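Local coordinates for protein eukaryotic translation initiation factor 2A (Schizosaccharomyces pombe, PDB 3WJ9) that probably directs methionyl-tRNAi to 40S ribosomal subunits on a small number of specific mRNAs, here represented by its β-propeller domain, at residues S89-P94 with T126-Q131; S228-T233 with V274-D279; V372-L377 with F398-Q403. One frame throughout, in Å; residues are numbered along the deposited sequence.

Contact 1 of 3, residues S89-P94 with T126-Q131; sequences STWERP and TGWNLQ
W128 carries most of the contact, lying against W91 and S89. Over one face of its indole lies CB of W91, 4.0 Å from the centroid of the six-membered ring; CB of N129 sits over the opposite face, so the ring is sandwiched between carbons of the two segments. The two tryptophan rings themselves meet obliquely rather than stacking, with their planes at 76° and W91 CD1 approaching W128 CB at 3.7 Å. A chi1 of -175° lays the W91 indole beside CB of W128, while its own CB covers the six-membered ring. S89 adds its CB, 3.6 Å from W128 CZ3. Backbone meets the ring's edge: S89 O is 3.3 Å from W128 CH2.

The polar part is one hydrogen bond, S89 OG to N129 OD1 at 2.9 Å. The hydroxyl approaches from 34° out of the amide carbonyl's plane, and S89 is buried. The W91 ring also meets Y77 of strand 76-81, nearly at right angles. The second strand of one propeller blade is thus packed against the loop leading to the first strand of the next, an inter-blade junction of a WD-repeat β-propeller.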
loop_
_atom_site.group_PDB
_atom_site.type_symbol
_atom_site.label_atom_id
_atom_site.label_comp_id
_atom_site.label_asym_id
_atom_site.label_seq_id
_atom_site.Cartn_x
_atom_site.Cartn_y
_atom_site.Cartn_z
ATOM N N SER A 89 11.093 1.468 9.126
ATOM C CA SER A 89 10.592 0.731 10.284
ATOM C C SER A 89 10.718 -0.776 10.081
ATOM O O SER A 89 10.515 -1.281 8.978
ATOM C CB SER A 89 9.134 1.108 10.567
ATOM O OG SER A 89 9.008 2.493 10.847
ATOM N N THR A 90 11.055 -1.489 11.153
ATOM C CA THR A 90 11.272 -2.932 11.082
ATOM C C THR A 90 10.472 -3.699 12.132
ATOM O O THR A 90 10.750 -3.594 13.321
ATOM C CB THR A 90 12.765 -3.284 11.262
ATOM O OG1 THR A 90 13.209 -2.844 12.551
ATOM C CG2 THR A 90 13.611 -2.624 10.185
ATOM N N TRP A 91 9.492 -4.480 11.685
ATOM C CA TRP A 91 8.713 -5.335 12.581
ATOM C C TRP A 91 9.440 -6.651 12.833
ATOM O O TRP A 91 9.735 -7.395 11.898
ATOM C CB TRP A 91 7.321 -5.615 11.993
ATOM C CG TRP A 91 6.385 -6.401 12.904
ATOM C CD1 TRP A 91 5.415 -5.891 13.707
ATOM C CD2 TRP A 91 6.328 -7.825 13.070
ATOM N NE1 TRP A 91 4.767 -6.895 14.379
ATOM C CE2 TRP A 91 5.306 -8.097 14.003
ATOM C CE3 TRP A 91 7.042 -8.895 12.529
ATOM C CZ2 TRP A 91 4.983 -9.391 14.404
ATOM C CZ3 TRP A 91 6.719 -10.184 12.929
ATOM C CH2 TRP A 91 5.698 -10.419 13.857
ATOM N N GLU A 92 9.738 -6.932 14.097
ATOM C CA GLU A 92 10.246 -8.243 14.487
ATOM C C GLU A 92 9.128 -9.015 15.175
ATOM O O GLU A 92 8.091 -8.443 15.509
ATOM C CB GLU A 92 11.453 -8.117 15.419
ATOM C CG GLU A 92 12.617 -7.327 14.850
ATOM C CD GLU A 92 13.779 -7.230 15.823
ATOM O OE1 GLU A 92 14.802 -6.605 15.470
ATOM O OE2 GLU A 92 13.670 -7.780 16.939
ATOM N N ARG A 93 9.331 -10.311 15.387
ATOM C CA ARG A 93 8.354 -11.104 16.122
ATOM C C ARG A 93 8.460 -10.764 17.607
ATOM O O ARG A 93 9.555 -10.766 18.168
ATOM C CB ARG A 93 8.569 -12.601 15.883
ATOM C CG ARG A 93 7.486 -13.481 16.492
ATOM C CD ARG A 93 7.732 -14.961 16.243
ATOM N NE ARG A 93 7.652 -15.317 14.828
ATOM C CZ ARG A 93 6.519 -15.596 14.188
ATOM N NH1 ARG A 93 5.362 -15.555 14.833
ATOM N NH2 ARG A 93 6.542 -15.915 12.901
ATOM N N PRO A 94 7.319 -10.453 18.244
ATOM C CA PRO A 94 7.283 -10.012 19.645
ATOM C C PRO A 94 7.831 -11.041 20.632
ATOM O O PRO A 94 7.919 -12.225 20.313
ATOM C CB PRO A 94 5.789 -9.763 19.898
ATOM C CG PRO A 94 5.079 -10.519 18.831
ATOM C CD PRO A 94 5.977 -10.466 17.640
ATOM N N THR A 126 -0.848 -6.397 11.648
ATOM C CA THR A 126 -1.747 -5.482 10.953
ATOM C C THR A 126 -1.669 -4.079 11.550
ATOM O O THR A 126 -1.838 -3.906 12.758
ATOM C CB THR A 126 -3.200 -5.983 11.019
ATOM O OG1 THR A 126 -3.594 -6.109 12.390
ATOM C CG2 THR A 126 -3.313 -7.344 10.350
ATOM N N GLY A 127 -1.412 -3.085 10.705
ATOM C CA GLY A 127 -1.274 -1.711 11.160
ATOM C C GLY A 127 -0.105 -1.543 12.109
ATOM O O GLY A 127 -0.183 -0.804 13.089
ATOM N N TRP A 128 0.988 -2.235 11.812
ATOM C CA TRP A 128 2.156 -2.240 12.682
ATOM C C TRP A 128 2.924 -0.920 12.619
ATOM O O TRP A 128 3.298 -0.364 13.649
ATOM C CB TRP A 128 3.079 -3.409 12.315
ATOM C CG TRP A 128 3.699 -3.286 10.956
ATOM C CD1 TRP A 128 3.125 -3.606 9.763
ATOM C CD2 TRP A 128 5.008 -2.798 10.653
ATOM N NE1 TRP A 128 3.996 -3.351 8.735
ATOM C CE2 TRP A 128 5.167 -2.850 9.258
ATOM C CE3 TRP A 128 6.071 -2.317 11.427
ATOM C CZ2 TRP A 128 6.332 -2.448 8.614
ATOM C CZ3 TRP A 128 7.232 -1.916 10.793
ATOM C CH2 TRP A 128 7.353 -1.984 9.400
ATOM N N ASN A 129 3.132 -0.410 11.410
ATOM C CA ASN A 129 4.011 0.737 11.203
ATOM C C ASN A 129 3.387 2.062 11.619
ATOM O O ASN A 129 2.169 2.175 11.756
ATOM C CB ASN A 129 4.432 0.813 9.732
ATOM C CG ASN A 129 5.711 1.606 9.529
ATOM O OD1 ASN A 129 6.100 2.408 10.377
ATOM N ND2 ASN A 129 6.367 1.388 8.396
ATOM N N LEU A 130 4.239 3.061 11.829
ATOM C CA LEU A 130 3.781 4.429 12.000
ATOM C C LEU A 130 3.285 4.957 10.666
ATOM O O LEU A 130 3.852 4.641 9.621
ATOM C CB LEU A 130 4.904 5.323 12.531
ATOM C CG LEU A 130 5.539 4.968 13.871
ATOM C CD1 LEU A 130 6.829 5.748 14.069
ATOM C CD2 LEU A 130 4.545 5.283 14.965
ATOM N N GLN A 131 2.223 5.751 10.697
ATOM C CA GLN A 131 1.789 6.458 9.503
ATOM C C GLN A 131 2.515 7.793 9.465
ATOM O O GLN A 131 3.015 8.260 10.488
ATOM C CB GLN A 131 0.273 6.656 9.489
ATOM C CG GLN A 131 -0.516 5.370 9.662
ATOM C CD GLN A 131 -2.003 5.565 9.451
ATOM O OE1 GLN A 131 -2.434 6.544 8.843
ATOM N NE2 GLN A 131 -2.799 4.636 9.968
#

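Contact 2 of 3, residues S228-T233 with V274-D279; sequences SLLVLT and VCWNAD
W276, L230 and V274 bury the most surface here, and L230 stands between the other two. Its CD1 is the busiest atom: it lies 3.5 Å from W276 NE1, about 3.4 Å above the indole plane and displaced toward the rim of the ring, while also touching V274 CG1 at 3.7 Å. L230 CG also lies close to the indole, 3.6 Å from W276 CZ2, so the leucine lies across the NE1-CE2-CZ2 side of the tryptophan and touches both of its rings. The torsion of L230 (chi1 -67°) places CG beside the backbone N and sends the branch across toward both partners. In V274, CG1 is the methyl that reaches L230. At the far end of the indole, CH2 meets CB of S228 at 3.6 Å, so the tryptophan spans two residues of the strand whose side chains face it, S228 and L230.

The polar ends are bound elsewhere: W276 NE1 donates to K221 O, which holds the indole against the neighbouring strand, and S228 OG is hydrogen-bonded to N299.

Strands 228-233 and 274-276 run antiparallel (177°) with their axes 9.5 Å apart, too far to be partners in one sheet. The first is the middle strand of its sheet, flanked by 220-222 and 242-247; the second is the edge strand 271-276 of the following sheet, so the side chains fill the seam between adjacent propeller blades.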
loop_
_atom_site.group_PDB
_atom_site.type_symbol
_atom_site.label_atom_id
_atom_site.label_comp_id
_atom_site.label_asym_id
_atom_site.label_seq_id
_atom_site.Cartn_x
_atom_site.Cartn_y
_atom_site.Cartn_z
ATOM N N SER A 228 -10.851 14.272 -0.136
ATOM C CA SER A 228 -11.979 13.347 -0.100
ATOM C C SER A 228 -11.598 12.024 0.559
ATOM O O SER A 228 -10.423 11.676 0.619
ATOM C CB SER A 228 -12.498 13.105 -1.514
ATOM O OG SER A 228 -12.938 14.316 -2.105
ATOM N N LEU A 229 -12.587 11.280 1.046
ATOM C CA LEU A 229 -12.286 10.065 1.799
ATOM C C LEU A 229 -13.381 9.000 1.746
ATOM O O LEU A 229 -14.481 9.196 2.268
ATOM C CB LEU A 229 -12.005 10.422 3.258
ATOM C CG LEU A 229 -11.908 9.246 4.227
ATOM C CD1 LEU A 229 -10.692 8.384 3.923
ATOM C CD2 LEU A 229 -11.874 9.763 5.646
ATOM N N LEU A 230 -13.055 7.864 1.136
ATOM C CA LEU A 230 -13.964 6.723 1.073
ATOM C C LEU A 230 -13.954 5.925 2.375
ATOM O O LEU A 230 -12.902 5.718 2.982
ATOM C CB LEU A 230 -13.591 5.807 -0.091
ATOM C CG LEU A 230 -13.784 6.353 -1.505
ATOM C CD1 LEU A 230 -13.254 5.369 -2.529
ATOM C CD2 LEU A 230 -15.248 6.652 -1.767
ATOM N N VAL A 231 -15.134 5.476 2.793
ATOM C CA VAL A 231 -15.286 4.702 4.022
ATOM C C VAL A 231 -16.057 3.411 3.743
ATOM O O VAL A 231 -17.079 3.429 3.061
ATOM C CB VAL A 231 -16.015 5.514 5.114
ATOM C CG1 VAL A 231 -16.041 4.744 6.423
ATOM C CG2 VAL A 231 -15.347 6.871 5.311
ATOM N N LEU A 232 -15.569 2.292 4.268
ATOM C CA LEU A 232 -16.185 0.997 3.988
ATOM C C LEU A 232 -16.532 0.221 5.255
ATOM O O LEU A 232 -15.648 -0.155 6.021
ATOM C CB LEU A 232 -15.261 0.152 3.110
ATOM C CG LEU A 232 -15.763 -1.246 2.737
ATOM C CD1 LEU A 232 -17.005 -1.162 1.861
ATOM C CD2 LEU A 232 -14.668 -2.049 2.051
ATOM N N THR A 233 -17.821 -0.024 5.462
ATOM C CA THR A 233 -18.275 -0.828 6.591
ATOM C C THR A 233 -18.219 -2.309 6.239
ATOM O O THR A 233 -18.847 -2.759 5.284
ATOM C CB THR A 233 -19.707 -0.449 7.022
ATOM O OG1 THR A 233 -19.651 0.682 7.900
ATOM C CG2 THR A 233 -20.382 -1.601 7.756
ATOM N N VAL A 274 -11.786 -1.558 -4.205
ATOM C CA VAL A 274 -12.064 -0.124 -4.205
ATOM C C VAL A 274 -10.762 0.633 -4.461
ATOM O O VAL A 274 -9.751 0.375 -3.810
ATOM C CB VAL A 274 -12.700 0.341 -2.877
ATOM C CG1 VAL A 274 -13.245 1.748 -3.018
ATOM C CG2 VAL A 274 -13.813 -0.609 -2.454
ATOM N N CYS A 275 -10.780 1.556 -5.419
ATOM C CA CYS A 275 -9.548 2.216 -5.845
ATOM C C CYS A 275 -9.777 3.629 -6.382
ATOM O O CYS A 275 -10.655 3.853 -7.214
ATOM C CB CYS A 275 -8.851 1.368 -6.913
ATOM S SG CYS A 275 -7.180 1.906 -7.341
ATOM N N TRP A 276 -8.978 4.576 -5.897
ATOM C CA TRP A 276 -8.995 5.943 -6.409
ATOM C C TRP A 276 -8.229 6.029 -7.723
ATOM O O TRP A 276 -7.629 5.053 -8.164
ATOM C CB TRP A 276 -8.383 6.912 -5.393
ATOM C CG TRP A 276 -9.280 7.259 -4.246
ATOM C CD1 TRP A 276 -9.327 6.649 -3.029
ATOM C CD2 TRP A 276 -10.252 8.311 -4.207
ATOM N NE1 TRP A 276 -10.273 7.250 -2.234
ATOM C CE2 TRP A 276 -10.853 8.273 -2.934
ATOM C CE3 TRP A 276 -10.672 9.278 -5.124
ATOM C CZ2 TRP A 276 -11.854 9.166 -2.557
ATOM C CZ3 TRP A 276 -11.664 10.162 -4.747
ATOM C CH2 TRP A 276 -12.245 10.100 -3.475
ATOM N N ASN A 277 -8.253 7.201 -8.349
ATOM C CA ASN A 277 -7.396 7.458 -9.501
ATOM C C ASN A 277 -6.216 8.320 -9.077
ATOM O O ASN A 277 -6.322 9.103 -8.134
ATOM C CB ASN A 277 -8.174 8.137 -10.630
ATOM C CG ASN A 277 -7.540 7.924 -11.988
ATOM O OD1 ASN A 277 -6.350 7.631 -12.093
ATOM N ND2 ASN A 277 -8.338 8.067 -13.041
ATOM N N ALA A 278 -5.095 8.170 -9.776
ATOM C CA ALA A 278 -3.872 8.898 -9.450
ATOM C C ALA A 278 -4.075 10.416 -9.445
ATOM O O ALA A 278 -3.497 11.122 -8.618
ATOM C CB ALA A 278 -2.765 8.518 -10.421
ATOM N N ASP A 279 -4.904 10.911 -10.360
ATOM C CA ASP A 279 -5.189 12.343 -10.447
ATOM C C ASP A 279 -6.237 12.785 -9.423
ATOM O O ASP A 279 -6.631 13.953 -9.391
ATOM C CB ASP A 279 -5.653 12.712 -11.861
ATOM C CG ASP A 279 -6.833 11.875 -12.333
ATOM O OD1 ASP A 279 -7.428 11.150 -11.509
ATOM O OD2 ASP A 279 -7.172 11.951 -13.532
#

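Contact 3 of 3, residues V372-L377 with F398-Q403; sequences VTSPRL and FNELYQ
E400 reaches across to S374 along an extended chain. From CB, with CG anti to the backbone N (chi1 -158°), the side chain turns toward the other segment: CG packs 3.6 Å from S374 CB, CD comes within 3.8 Å of S374 OG, and the carboxylate at the tip brings OE2 to 3.3 Å from the same hydroxyl, a weak hydrogen bond whose details are doubtful because the placing of OE2 is less sure. The stronger partner of this carboxylate is R378, with which it forms a salt bridge.

Strand 401-406 is the C-terminal strand that pairs with strand 6-11 of the N terminus, the "Velcro" closure of a β-propeller, and Y402 and Q403 form a classic β bulge opposite R10. Beside this strand, S374 N donates to L401 O at 2.8 Å. The same oxygen takes a CA-H contact from T373 CA. T373 CG2 rests 3.5 Å from Y402 O, while its hydroxyl bonds to T357. The Y402 ring presents its edge to the backbone carbonyl of S374, whose O lies in plane 3.5 Å from CD1, and E400 O sits over the centre of one ring face.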
loop_
_atom_site.group_PDB
_atom_site.type_symbol
_atom_site.label_atom_id
_atom_site.label_comp_id
_atom_site.label_asym_id
_atom_site.label_seq_id
_atom_site.Cartn_x
_atom_site.Cartn_y
_atom_site.Cartn_z
ATOM N N VAL A 372 3.618 -14.516 -10.572
ATOM C CA VAL A 372 2.951 -15.569 -9.822
ATOM C C VAL A 372 3.860 -15.932 -8.652
ATOM O O VAL A 372 5.015 -16.305 -8.855
ATOM C CB VAL A 372 2.657 -16.800 -10.701
ATOM C CG1 VAL A 372 2.070 -17.919 -9.866
ATOM C CG2 VAL A 372 1.710 -16.426 -11.835
ATOM N N THR A 373 3.346 -15.806 -7.431
ATOM C CA THR A 373 4.205 -15.856 -6.252
ATOM C C THR A 373 3.863 -16.947 -5.233
ATOM O O THR A 373 2.718 -17.374 -5.102
ATOM C CB THR A 373 4.195 -14.497 -5.513
ATOM O OG1 THR A 373 2.865 -14.194 -5.074
ATOM C CG2 THR A 373 4.686 -13.388 -6.431
ATOM N N SER A 374 4.897 -17.379 -4.520
ATOM C CA SER A 374 4.791 -18.289 -3.385
ATOM C C SER A 374 4.858 -17.427 -2.121
ATOM O O SER A 374 5.490 -16.373 -2.138
ATOM C CB SER A 374 5.921 -19.327 -3.435
ATOM O OG SER A 374 5.858 -20.264 -2.375
ATOM N N PRO A 375 4.195 -17.846 -1.029
ATOM C CA PRO A 375 3.408 -19.070 -0.857
ATOM C C PRO A 375 1.942 -18.952 -1.272
ATOM O O PRO A 375 1.171 -19.867 -0.989
ATOM C CB PRO A 375 3.516 -19.328 0.646
ATOM C CG PRO A 375 3.586 -17.970 1.233
ATOM C CD PRO A 375 4.331 -17.108 0.241
ATOM N N ARG A 376 1.559 -17.863 -1.934
ATOM C CA ARG A 376 0.200 -17.758 -2.459
ATOM C C ARG A 376 0.009 -18.796 -3.565
ATOM O O ARG A 376 -1.116 -19.176 -3.891
ATOM C CB ARG A 376 -0.091 -16.345 -2.977
ATOM C CG ARG A 376 -1.553 -16.111 -3.327
ATOM C CD ARG A 376 -1.840 -14.657 -3.658
ATOM N NE ARG A 376 -3.194 -14.481 -4.175
ATOM C CZ ARG A 376 -3.691 -13.325 -4.603
ATOM N NH1 ARG A 376 -2.946 -12.229 -4.580
ATOM N NH2 ARG A 376 -4.935 -13.265 -5.054
ATOM N N LEU A 377 1.123 -19.255 -4.130
ATOM C CA LEU A 377 1.112 -20.368 -5.072
ATOM C C LEU A 377 2.473 -21.061 -5.121
ATOM O O LEU A 377 3.500 -20.417 -5.321
ATOM C CB LEU A 377 0.721 -19.894 -6.469
ATOM C CG LEU A 377 0.047 -20.995 -7.288
ATOM C CD1 LEU A 377 -1.308 -21.334 -6.685
ATOM C CD2 LEU A 377 -0.087 -20.600 -8.740
ATOM N N PHE A 398 10.608 -19.155 -12.495
ATOM C CA PHE A 398 11.168 -19.364 -11.166
ATOM C C PHE A 398 10.631 -20.649 -10.548
ATOM O O PHE A 398 9.579 -21.146 -10.949
ATOM C CB PHE A 398 10.850 -18.181 -10.244
ATOM C CG PHE A 398 11.472 -16.881 -10.675
ATOM C CD1 PHE A 398 10.841 -16.066 -11.599
ATOM C CD2 PHE A 398 12.682 -16.471 -10.142
ATOM C CE1 PHE A 398 11.409 -14.871 -11.990
ATOM C CE2 PHE A 398 13.255 -15.277 -10.529
ATOM C CZ PHE A 398 12.615 -14.474 -11.454
ATOM N N ASN A 399 11.362 -21.192 -9.580
ATOM C CA ASN A 399 10.855 -22.306 -8.785
ATOM C C ASN A 399 9.996 -21.776 -7.646
ATOM O O ASN A 399 8.816 -22.103 -7.539
ATOM C CB ASN A 399 12.000 -23.160 -8.233
ATOM C CG ASN A 399 11.517 -24.227 -7.266
ATOM O OD1 ASN A 399 11.513 -24.024 -6.051
ATOM N ND2 ASN A 399 11.105 -25.370 -7.802
ATOM N N GLU A 400 10.597 -20.944 -6.802
ATOM C CA GLU A 400 9.867 -20.309 -5.714
ATOM C C GLU A 400 10.163 -18.813 -5.657
ATOM O O GLU A 400 11.068 -18.370 -4.952
ATOM C CB GLU A 400 10.211 -20.971 -4.380
ATOM C CG GLU A 400 9.168 -20.760 -3.297
ATOM C CD GLU A 400 9.450 -21.573 -2.051
ATOM O OE1 GLU A 400 10.626 -21.922 -1.822
ATOM O OE2 GLU A 400 8.494 -21.869 -1.303
ATOM N N LEU A 401 9.392 -18.042 -6.419
ATOM C CA LEU A 401 9.510 -16.589 -6.419
ATOM C C LEU A 401 8.625 -15.989 -5.333
ATOM O O LEU A 401 7.499 -16.438 -5.119
ATOM C CB LEU A 401 9.131 -16.016 -7.786
ATOM C CG LEU A 401 9.091 -14.490 -7.896
ATOM C CD1 LEU A 401 10.491 -13.898 -7.813
ATOM C CD2 LEU A 401 8.391 -14.054 -9.171
ATOM N N TYR A 402 9.137 -14.971 -4.650
ATOM C CA TYR A 402 8.428 -14.396 -3.515
ATOM C C TYR A 402 7.797 -13.041 -3.835
ATOM O O TYR A 402 6.614 -12.831 -3.585
ATOM C CB TYR A 402 9.370 -14.289 -2.317
ATOM C CG TYR A 402 9.816 -15.643 -1.814
ATOM C CD1 TYR A 402 8.914 -16.695 -1.732
ATOM C CD2 TYR A 402 11.127 -15.873 -1.422
ATOM C CE1 TYR A 402 9.300 -17.936 -1.272
ATOM C CE2 TYR A 402 11.522 -17.118 -0.955
ATOM C CZ TYR A 402 10.604 -18.145 -0.887
ATOM O OH TYR A 402 10.983 -19.387 -0.430
ATOM N N GLN A 403 8.581 -12.119 -4.382
ATOM C CA GLN A 403 8.043 -10.830 -4.802
ATOM C C GLN A 403 8.814 -10.251 -5.982
ATOM O O GLN A 403 9.968 -10.605 -6.235
ATOM C CB GLN A 403 8.050 -9.826 -3.646
ATOM C CG GLN A 403 9.354 -9.759 -2.848
ATOM C CD GLN A 403 9.147 -9.296 -1.413
ATOM O OE1 GLN A 403 8.464 -9.946 -0.618
ATOM N NE2 GLN A 403 9.748 -8.166 -1.076
#

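From the N terminus, strand 6-11 pairs first with 15-19 and, at the end of the chain, with 401-406. Contact 1 comes first, closing a loop of 31 residues that spans the outer half of one blade, from strand 87-92 to the approach of strand 131-132. Contact 2 closes a 40-residue loop between the blades of 228-233 and 271-276, on the opposite side of the chain's centre from contact 1, their centres about 24 Å apart. Contact 3 closes the shortest loop, 20 residues, joining the last complete blade to the C-terminal strand. The three follow in series, neither nesting nor crossing, each tying successive blades around the ring.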